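PDB 3IGH: amidohydrolase 3 domain-containing protein from Pyrococcus horikoshii, which probably acts as a metal-dependent hydrolase of carbon-nitrogen bonds other than peptide bonds, although its substrate is not known. Local coordinates for residues D65-L70 against R357-P362; L395-D400 against W409-A414. All blocks are in the same frame, centred on the assembly; numbering follows the deposited sequence.

Interaction 1 (D65-L70 against R357-P362); sequences DSHLHL and RLSVQP. With SO4 (sulfate ion), chain B.
The imidazole of His67 and the amide of Gln361 meet slantwise, their planes 56° apart, with Gln361 NE2 4.0 Å from His67 CG. At the ring's edge and in its plane sits sulfate O1, which takes a hydrogen bond of 3.0 Å from His67 NE2 (N-H...O 155°). The same oxygen lies in the plane of the His69 ring, at its edge, but the bond from His69 NE2 to O1, also 3.0 Å, is bent and weak. CG of His67 stands anti to the backbone nitrogen (chi1 -177°), which carries NE2 out to the anion while ND1 bonds Glu338. At the foot of the side chain, Ser66 OG and Ser359 OG share a hydrogen bond of 2.8 Å, and Ser359 OG rests 3.5 Å from His67 CB. Ser398 OG, from a neighbouring loop, bonds both Ser359 OG and Gln361 NE2, and NE2 makes a further, weak bond to Ser359 O. The corner itself is held by an Asx turn: Asp65 OD1 accepts from His67 N at 3.1 Å through its anti lone pair. With an alanine in place of His67, Glu338 would probably lose its ring partner, the sulfate its straighter bond here, and a gap would open beside the Gln361 amide. Lys262, His314 and His339 also hydrogen-bond the sulfate. His67 and His69, separated by a single residue at the end of strand 58-68, form the HxH motif of the amidohydrolase TIM barrel, a pair that in relatives commonly binds metal; here a sulfate, probably from the crystallisation liquor, lies against them.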
ATOM      1  N   ASP A  65      -2.307 -10.040 -18.540  1.00 24.30           N
ATOM      2  CA  ASP A  65      -2.736 -11.407 -18.288  1.00 27.28           C
ATOM      3  C   ASP A  65      -3.554 -11.405 -17.007  1.00 30.06           C
ATOM      4  O   ASP A  65      -3.013 -11.240 -15.929  1.00 27.86           O
ATOM      5  CB  ASP A  65      -1.526 -12.339 -18.144  1.00 24.38           C
ATOM      6  CG  ASP A  65      -1.911 -13.823 -18.143  1.00 33.91           C
ATOM      7  OD1 ASP A  65      -2.852 -14.230 -17.430  1.00 29.27           O
ATOM      8  OD2 ASP A  65      -1.228 -14.611 -18.826  1.00 34.39           O
ATOM      9  N   SER A  66      -4.856 -11.628 -17.123  1.00 26.69           N
ATOM     10  CA  SER A  66      -5.744 -11.446 -15.969  1.00 25.39           C
ATOM     11  C   SER A  66      -5.788 -12.615 -14.979  1.00 28.16           C
ATOM     12  O   SER A  66      -6.563 -12.576 -14.017  1.00 30.86           O
ATOM     13  CB  SER A  66      -7.159 -11.074 -16.439  1.00 30.21           C
ATOM     14  OG  SER A  66      -7.730 -12.119 -17.201  1.00 37.19           O
ATOM     15  N   HIS A  67      -4.946 -13.631 -15.173  1.00 25.49           N
ATOM     16  CA  HIS A  67      -4.936 -14.799 -14.267  1.00 30.66           C
ATOM     17  C   HIS A  67      -3.703 -15.655 -14.499  1.00 25.79           C
ATOM     18  O   HIS A  67      -3.668 -16.453 -15.431  1.00 29.82           O
ATOM     19  CB  HIS A  67      -6.216 -15.636 -14.466  1.00 26.03           C
ATOM     20  CG  HIS A  67      -6.354 -16.809 -13.542  1.00 33.58           C
ATOM     21  ND1 HIS A  67      -7.473 -16.999 -12.761  1.00 42.81           N
ATOM     22  CD2 HIS A  67      -5.548 -17.869 -13.303  1.00 35.28           C
ATOM     23  CE1 HIS A  67      -7.345 -18.120 -12.074  1.00 36.18           C
ATOM     24  NE2 HIS A  67      -6.182 -18.664 -12.377  1.00 39.73           N
ATOM     25  N   LEU A  68      -2.700 -15.505 -13.640  1.00 27.00           N
ATOM     26  CA  LEU A  68      -1.562 -16.411 -13.661  1.00 28.52           C
ATOM     27  C   LEU A  68      -0.946 -16.574 -12.275  1.00 28.63           C
ATOM     28  O   LEU A  68      -1.349 -15.906 -11.319  1.00 30.39           O
ATOM     29  CB  LEU A  68      -0.513 -15.979 -14.712  1.00 30.02           C
ATOM     30  CG  LEU A  68      -0.004 -14.539 -14.791  1.00 36.00           C
ATOM     31  CD1 LEU A  68       0.730 -14.092 -13.513  1.00 27.11           C
ATOM     32  CD2 LEU A  68       0.919 -14.429 -15.984  1.00 29.19           C
ATOM     33  N   HIS A  69       0.047 -17.450 -12.189  1.00 27.30           N
ATOM     34  CA  HIS A  69       0.738 -17.738 -10.949  1.00 26.97           C
ATOM     35  C   HIS A  69       2.193 -17.364 -11.143  1.00 34.10           C
ATOM     36  O   HIS A  69       2.973 -18.137 -11.695  1.00 37.15           O
ATOM     37  CB  HIS A  69       0.625 -19.222 -10.618  1.00 28.59           C
ATOM     38  CG  HIS A  69      -0.783 -19.727 -10.569  1.00 36.97           C
ATOM     39  ND1 HIS A  69      -1.541 -19.705  -9.419  1.00 41.78           N
ATOM     40  CD2 HIS A  69      -1.564 -20.280 -11.526  1.00 38.90           C
ATOM     41  CE1 HIS A  69      -2.735 -20.214  -9.672  1.00 37.19           C
ATOM     42  NE2 HIS A  69      -2.777 -20.566 -10.945  1.00 45.59           N
ATOM     43  N   LEU A  70       2.544 -16.168 -10.683  1.00 29.26           N
ATOM     44  CA  LEU A  70       3.858 -15.582 -10.887  1.00 31.32           C
ATOM     45  C   LEU A  70       4.946 -16.429 -10.231  1.00 32.55           C
ATOM     46  O   LEU A  70       5.985 -16.681 -10.835  1.00 35.52           O
ATOM     47  CB  LEU A  70       3.845 -14.156 -10.320  1.00 39.09           C
ATOM     48  CG  LEU A  70       4.442 -12.934 -11.006  1.00 35.49           C
ATOM     49  CD1 LEU A  70       4.203 -12.906 -12.502  1.00 27.67           C
ATOM     50  CD2 LEU A  70       3.873 -11.666 -10.376  1.00 27.03           C
ATOM     51  N   ARG A 357     -17.703 -10.326 -13.820  1.00 29.54           N
ATOM     52  CA  ARG A 357     -16.553 -10.240 -14.716  1.00 30.79           C
ATOM     53  C   ARG A 357     -16.022 -11.648 -14.965  1.00 32.85           C
ATOM     54  O   ARG A 357     -16.099 -12.495 -14.090  1.00 32.06           O
ATOM     55  CB  ARG A 357     -15.465  -9.363 -14.085  1.00 26.97           C
ATOM     56  CG  ARG A 357     -15.787  -7.882 -14.160  1.00 31.20           C
ATOM     57  CD  ARG A 357     -15.066  -7.083 -13.083  1.00 31.22           C
ATOM     58  NE  ARG A 357     -15.588  -7.304 -11.735  1.00 29.28           N
ATOM     59  CZ  ARG A 357     -14.845  -7.692 -10.696  1.00 29.00           C
ATOM     60  NH1 ARG A 357     -13.551  -7.912 -10.851  1.00 25.28           N
ATOM     61  NH2 ARG A 357     -15.390  -7.841  -9.495  1.00 26.23           N
ATOM     62  N   LEU A 358     -15.507 -11.905 -16.168  1.00 33.29           N
ATOM     63  CA  LEU A 358     -15.010 -13.241 -16.509  1.00 32.10           C
ATOM     64  C   LEU A 358     -13.562 -13.206 -16.992  1.00 32.03           C
ATOM     65  O   LEU A 358     -13.217 -12.439 -17.884  1.00 34.63           O
ATOM     66  CB  LEU A 358     -15.889 -13.903 -17.584  1.00 37.43           C
ATOM     67  CG  LEU A 358     -17.411 -14.024 -17.393  1.00 33.56           C
ATOM     68  CD1 LEU A 358     -18.069 -14.556 -18.661  1.00 32.48           C
ATOM     69  CD2 LEU A 358     -17.763 -14.920 -16.212  1.00 31.44           C
ATOM     70  N   SER A 359     -12.724 -14.056 -16.402  1.00 32.27           N
ATOM     71  CA  SER A 359     -11.366 -14.253 -16.888  1.00 32.20           C
ATOM     72  C   SER A 359     -11.259 -15.650 -17.491  1.00 28.40           C
ATOM     73  O   SER A 359     -11.434 -16.651 -16.800  1.00 30.32           O
ATOM     74  CB  SER A 359     -10.364 -14.069 -15.749  1.00 31.48           C
ATOM     75  OG  SER A 359      -9.051 -14.352 -16.161  1.00 39.09           O
ATOM     76  N   VAL A 360     -10.986 -15.710 -18.791  1.00 27.50           N
ATOM     77  CA  VAL A 360     -10.952 -16.987 -19.500  1.00 29.69           C
ATOM     78  C   VAL A 360      -9.565 -17.261 -20.067  1.00 31.20           C
ATOM     79  O   VAL A 360      -8.753 -16.346 -20.211  1.00 29.46           O
ATOM     80  CB  VAL A 360     -12.009 -17.052 -20.640  1.00 33.09           C
ATOM     81  CG1 VAL A 360     -13.431 -16.977 -20.074  1.00 30.72           C
ATOM     82  CG2 VAL A 360     -11.778 -15.977 -21.694  1.00 26.91           C
ATOM     83  N   GLN A 361      -9.304 -18.523 -20.395  1.00 27.55           N
ATOM     84  CA  GLN A 361      -7.973 -18.935 -20.840  1.00 29.07           C
ATOM     85  C   GLN A 361      -8.057 -19.677 -22.180  1.00 30.45           C
ATOM     86  O   GLN A 361      -8.126 -20.905 -22.199  1.00 27.80           O
ATOM     87  CB  GLN A 361      -7.306 -19.824 -19.784  1.00 30.85           C
ATOM     88  CG  GLN A 361      -7.017 -19.169 -18.422  1.00 33.16           C
ATOM     89  CD  GLN A 361      -8.251 -19.063 -17.548  1.00 34.03           C
ATOM     90  OE1 GLN A 361      -9.092 -19.961 -17.536  1.00 38.14           O
ATOM     91  NE2 GLN A 361      -8.381 -17.948 -16.833  1.00 41.00           N
ATOM     92  N   PRO A 362      -8.097 -18.933 -23.299  1.00 32.09           N
ATOM     93  CA  PRO A 362      -8.279 -19.543 -24.632  1.00 32.28           C
ATOM     94  C   PRO A 362      -7.310 -20.661 -25.033  1.00 32.84           C
ATOM     95  O   PRO A 362      -7.716 -21.567 -25.753  1.00 34.78           O
ATOM     96  CB  PRO A 362      -8.185 -18.346 -25.584  1.00 30.75           C
ATOM     97  CG  PRO A 362      -8.676 -17.191 -24.742  1.00 31.75           C
ATOM     98  CD  PRO A 362      -8.077 -17.459 -23.382  1.00 26.09           C
TER
HETATM   99  S   SO4 B   1      -6.757 -21.994 -10.968  1.00 55.65           S
HETATM  100  O1  SO4 B   1      -5.702 -21.062 -10.625  1.00 45.31           O
HETATM  101  O2  SO4 B   1      -6.552 -22.461 -12.331  1.00 62.11           O
HETATM  102  O3  SO4 B   1      -6.685 -23.145 -10.079  1.00 61.71           O
HETATM  103  O4  SO4 B   1      -8.054 -21.314 -10.876  1.00 50.26           O

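Interaction 2 (L395-D400 against W409-A414); sequences LGFSTD and WLTVDA
Leaving strand 395-397, the backbone at Ser398 and Thr399 runs past one flank of helix 408-417, and the nearest alpha carbons, those of Thr399 and Thr411, are 7.1 Å apart. Thr411 carries the helix side of the contact with both of its branches. Its OG1 faces the methyl of Thr399, with Thr399 CG2 3.5 Å from Thr411 OG1, and the two side chains cross at about a right angle. Its CG2, set anti to the backbone nitrogen, points to the strand instead: it lies 4.1 Å from Ser398 O and touches the Phe397 ring obliquely, 4.5 Å from CD2. No direct hydrogen bond joins the two segments. A single water bridges them, donating one hydrogen bond to Ser398 O and one to Thr411 OG1, each at 2.8 Å, so that it serves both a buried carbonyl and the oxygen of a buried hydroxyl as donor. This is the turn from the last strand of the TIM barrel into the helix that follows it, and the loop between them carries Asp400, which sits where amidohydrolases commonly place a catalytic aspartate. Thr399 sends its two branches to different neighbours: with OG1 lodged between the backbone nitrogen and the carbonyl carbon (chi1 54°), the hydroxyl bonds Asp65 OD2 and the nitrogen of Ser401, while CG2 is left for Thr411. The Ser398 side chain leaves the backbone pointing away from the helix, and its hydroxyl bonds Gln361, Ser359 and the carbonyl of Val360. Tyr443, from helix 436-450, packs on both threonines, and Pro362 also reaches the Thr411 side chain.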
ATOM      1  N   LEU A 395     -14.951  -9.439 -20.456  1.00 35.07           N
ATOM      2  CA  LEU A 395     -14.186 -10.661 -20.621  1.00 33.69           C
ATOM      3  C   LEU A 395     -12.705 -10.316 -20.702  1.00 32.99           C
ATOM      4  O   LEU A 395     -12.308  -9.455 -21.483  1.00 33.51           O
ATOM      5  CB  LEU A 395     -14.639 -11.365 -21.902  1.00 36.36           C
ATOM      6  CG  LEU A 395     -14.217 -12.796 -22.222  1.00 40.32           C
ATOM      7  CD1 LEU A 395     -14.943 -13.781 -21.329  1.00 43.13           C
ATOM      8  CD2 LEU A 395     -14.546 -13.094 -23.674  1.00 50.04           C
ATOM      9  N   GLY A 396     -11.894 -10.984 -19.886  1.00 28.41           N
ATOM     10  CA  GLY A 396     -10.449 -10.797 -19.923  1.00 31.20           C
ATOM     11  C   GLY A 396      -9.771 -12.083 -20.347  1.00 27.98           C
ATOM     12  O   GLY A 396     -10.290 -13.168 -20.091  1.00 33.89           O
ATOM     13  N   PHE A 397      -8.618 -11.963 -21.004  1.00 28.40           N
ATOM     14  CA  PHE A 397      -7.861 -13.145 -21.414  1.00 27.55           C
ATOM     15  C   PHE A 397      -6.703 -13.377 -20.456  1.00 28.34           C
ATOM     16  O   PHE A 397      -6.121 -12.437 -19.900  1.00 28.40           O
ATOM     17  CB  PHE A 397      -7.309 -12.991 -22.840  1.00 33.19           C
ATOM     18  CG  PHE A 397      -8.319 -13.254 -23.942  1.00 32.19           C
ATOM     19  CD1 PHE A 397      -9.648 -13.562 -23.658  1.00 28.48           C
ATOM     20  CD2 PHE A 397      -7.926 -13.160 -25.276  1.00 35.06           C
ATOM     21  CE1 PHE A 397     -10.567 -13.791 -24.677  1.00 31.66           C
ATOM     22  CE2 PHE A 397      -8.832 -13.378 -26.300  1.00 28.60           C
ATOM     23  CZ  PHE A 397     -10.162 -13.696 -25.997  1.00 34.82           C
ATOM     24  N   SER A 398      -6.349 -14.643 -20.305  1.00 29.40           N
ATOM     25  CA  SER A 398      -5.274 -15.036 -19.430  1.00 30.84           C
ATOM     26  C   SER A 398      -4.720 -16.384 -19.874  1.00 28.63           C
ATOM     27  O   SER A 398      -5.291 -17.038 -20.738  1.00 28.06           O
ATOM     28  CB  SER A 398      -5.789 -15.137 -17.993  1.00 32.72           C
ATOM     29  OG  SER A 398      -6.956 -15.930 -17.901  1.00 34.62           O
ATOM     30  N   THR A 399      -3.616 -16.793 -19.259  1.00 32.41           N
ATOM     31  CA  THR A 399      -2.956 -18.031 -19.620  1.00 28.60           C
ATOM     32  C   THR A 399      -2.998 -19.061 -18.505  1.00 35.11           C
ATOM     33  O   THR A 399      -2.768 -20.240 -18.764  1.00 32.57           O
ATOM     34  CB  THR A 399      -1.470 -17.801 -19.987  1.00 29.23           C
ATOM     35  OG1 THR A 399      -0.810 -17.104 -18.922  1.00 31.66           O
ATOM     36  CG2 THR A 399      -1.347 -16.997 -21.279  1.00 29.23           C
ATOM     37  N   ASP A 400      -3.261 -18.618 -17.268  1.00 28.42           N
ATOM     38  CA  ASP A 400      -3.085 -19.449 -16.075  1.00 28.46           C
ATOM     39  C   ASP A 400      -1.660 -20.000 -16.030  1.00 29.54           C
ATOM     40  O   ASP A 400      -1.423 -21.106 -15.548  1.00 28.05           O
ATOM     41  CB  ASP A 400      -4.138 -20.581 -16.007  1.00 30.43           C
ATOM     42  CG  ASP A 400      -4.247 -21.206 -14.627  1.00 46.74           C
ATOM     43  OD1 ASP A 400      -3.896 -20.540 -13.626  1.00 35.67           O
ATOM     44  OD2 ASP A 400      -4.676 -22.377 -14.548  1.00 44.43           O
ATOM     45  N   TRP A 409       0.647 -14.206 -27.816  1.00 30.71           N
ATOM     46  CA  TRP A 409       0.261 -14.431 -29.197  1.00 30.82           C
ATOM     47  C   TRP A 409      -0.283 -15.833 -29.437  1.00 28.96           C
ATOM     48  O   TRP A 409      -1.168 -16.012 -30.274  1.00 33.84           O
ATOM     49  CB  TRP A 409       1.411 -14.086 -30.154  1.00 28.35           C
ATOM     50  CG  TRP A 409       1.680 -12.615 -30.162  1.00 30.69           C
ATOM     51  CD1 TRP A 409       2.780 -11.986 -29.668  1.00 33.23           C
ATOM     52  CD2 TRP A 409       0.805 -11.580 -30.643  1.00 32.43           C
ATOM     53  NE1 TRP A 409       2.661 -10.628 -29.835  1.00 34.56           N
ATOM     54  CE2 TRP A 409       1.458 -10.351 -30.423  1.00 32.45           C
ATOM     55  CE3 TRP A 409      -0.465 -11.575 -31.238  1.00 31.80           C
ATOM     56  CZ2 TRP A 409       0.892  -9.122 -30.782  1.00 37.43           C
ATOM     57  CZ3 TRP A 409      -1.025 -10.358 -31.601  1.00 33.89           C
ATOM     58  CH2 TRP A 409      -0.344  -9.146 -31.368  1.00 33.39           C
ATOM     59  N   LEU A 410       0.218 -16.810 -28.678  1.00 31.83           N
ATOM     60  CA  LEU A 410      -0.338 -18.167 -28.705  1.00 33.04           C
ATOM     61  C   LEU A 410      -1.775 -18.217 -28.180  1.00 36.77           C
ATOM     62  O   LEU A 410      -2.585 -19.002 -28.663  1.00 32.77           O
ATOM     63  CB  LEU A 410       0.549 -19.148 -27.931  1.00 31.74           C
ATOM     64  CG  LEU A 410       1.982 -19.381 -28.420  1.00 36.26           C
ATOM     65  CD1 LEU A 410       2.670 -20.422 -27.544  1.00 41.35           C
ATOM     66  CD2 LEU A 410       2.007 -19.805 -29.894  1.00 39.82           C
ATOM     67  N   THR A 411      -2.090 -17.360 -27.207  1.00 30.32           N
ATOM     68  CA  THR A 411      -3.435 -17.299 -26.644  1.00 32.12           C
ATOM     69  C   THR A 411      -4.377 -16.513 -27.551  1.00 29.35           C
ATOM     70  O   THR A 411      -5.548 -16.880 -27.694  1.00 29.61           O
ATOM     71  CB  THR A 411      -3.400 -16.774 -25.173  1.00 29.29           C
ATOM     72  OG1 THR A 411      -2.950 -17.837 -24.320  1.00 31.59           O
ATOM     73  CG2 THR A 411      -4.767 -16.281 -24.690  1.00 30.81           C
ATOM     74  N   VAL A 412      -3.858 -15.455 -28.181  1.00 29.99           N
ATOM     75  CA  VAL A 412      -4.608 -14.724 -29.210  1.00 33.18           C
ATOM     76  C   VAL A 412      -4.994 -15.682 -30.344  1.00 33.84           C
ATOM     77  O   VAL A 412      -6.155 -15.733 -30.756  1.00 33.57           O
ATOM     78  CB  VAL A 412      -3.812 -13.514 -29.770  1.00 30.50           C
ATOM     79  CG1 VAL A 412      -4.523 -12.886 -30.993  1.00 33.44           C
ATOM     80  CG2 VAL A 412      -3.624 -12.449 -28.686  1.00 30.51           C
ATOM     81  N   ASP A 413      -4.026 -16.473 -30.802  1.00 33.47           N
ATOM     82  CA  ASP A 413      -4.275 -17.429 -31.880  1.00 33.58           C
ATOM     83  C   ASP A 413      -5.364 -18.443 -31.520  1.00 36.33           C
ATOM     84  O   ASP A 413      -6.219 -18.767 -32.349  1.00 34.72           O
ATOM     85  CB  ASP A 413      -2.995 -18.149 -32.272  1.00 34.77           C
ATOM     86  CG  ASP A 413      -3.112 -18.825 -33.635  1.00 57.92           C
ATOM     87  OD1 ASP A 413      -3.537 -18.159 -34.599  1.00 57.55           O
ATOM     88  OD2 ASP A 413      -2.785 -20.018 -33.745  1.00 50.33           O
ATOM     89  N   ALA A 414      -5.329 -18.914 -30.272  1.00 32.22           N
ATOM     90  CA  ALA A 414      -6.310 -19.857 -29.748  1.00 33.17           C
ATOM     91  C   ALA A 414      -7.725 -19.291 -29.770  1.00 33.80           C
ATOM     92  O   ALA A 414      -8.664 -19.987 -30.135  1.00 32.36           O
ATOM     93  CB  ALA A 414      -5.918 -20.286 -28.345  1.00 32.90           C
TER
HETATM   94  O   HOH W   1      -4.742 -19.008 -22.583  1.00 25.52           O

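In the fold
After the N-terminal strands the chain enters strand 58-68, whose end supplies 65-70, then travels 286 residues through much of the barrel before 357-362 closes interaction 1. Interaction 2 opens only afterwards and closes a short loop, with eight residues between its segments; the two neither nest nor cross but follow in series. In space they are close, their centres about 8 Å apart. Strand 395-397 lies between strand 357-360, with which it pairs, and the end of 58-68, where it bonds the backbone of Ser66. Interaction 1 thus reaches past it from the first barrel strand to the seventh, and interaction 2 ties that last strand to the helix behind it.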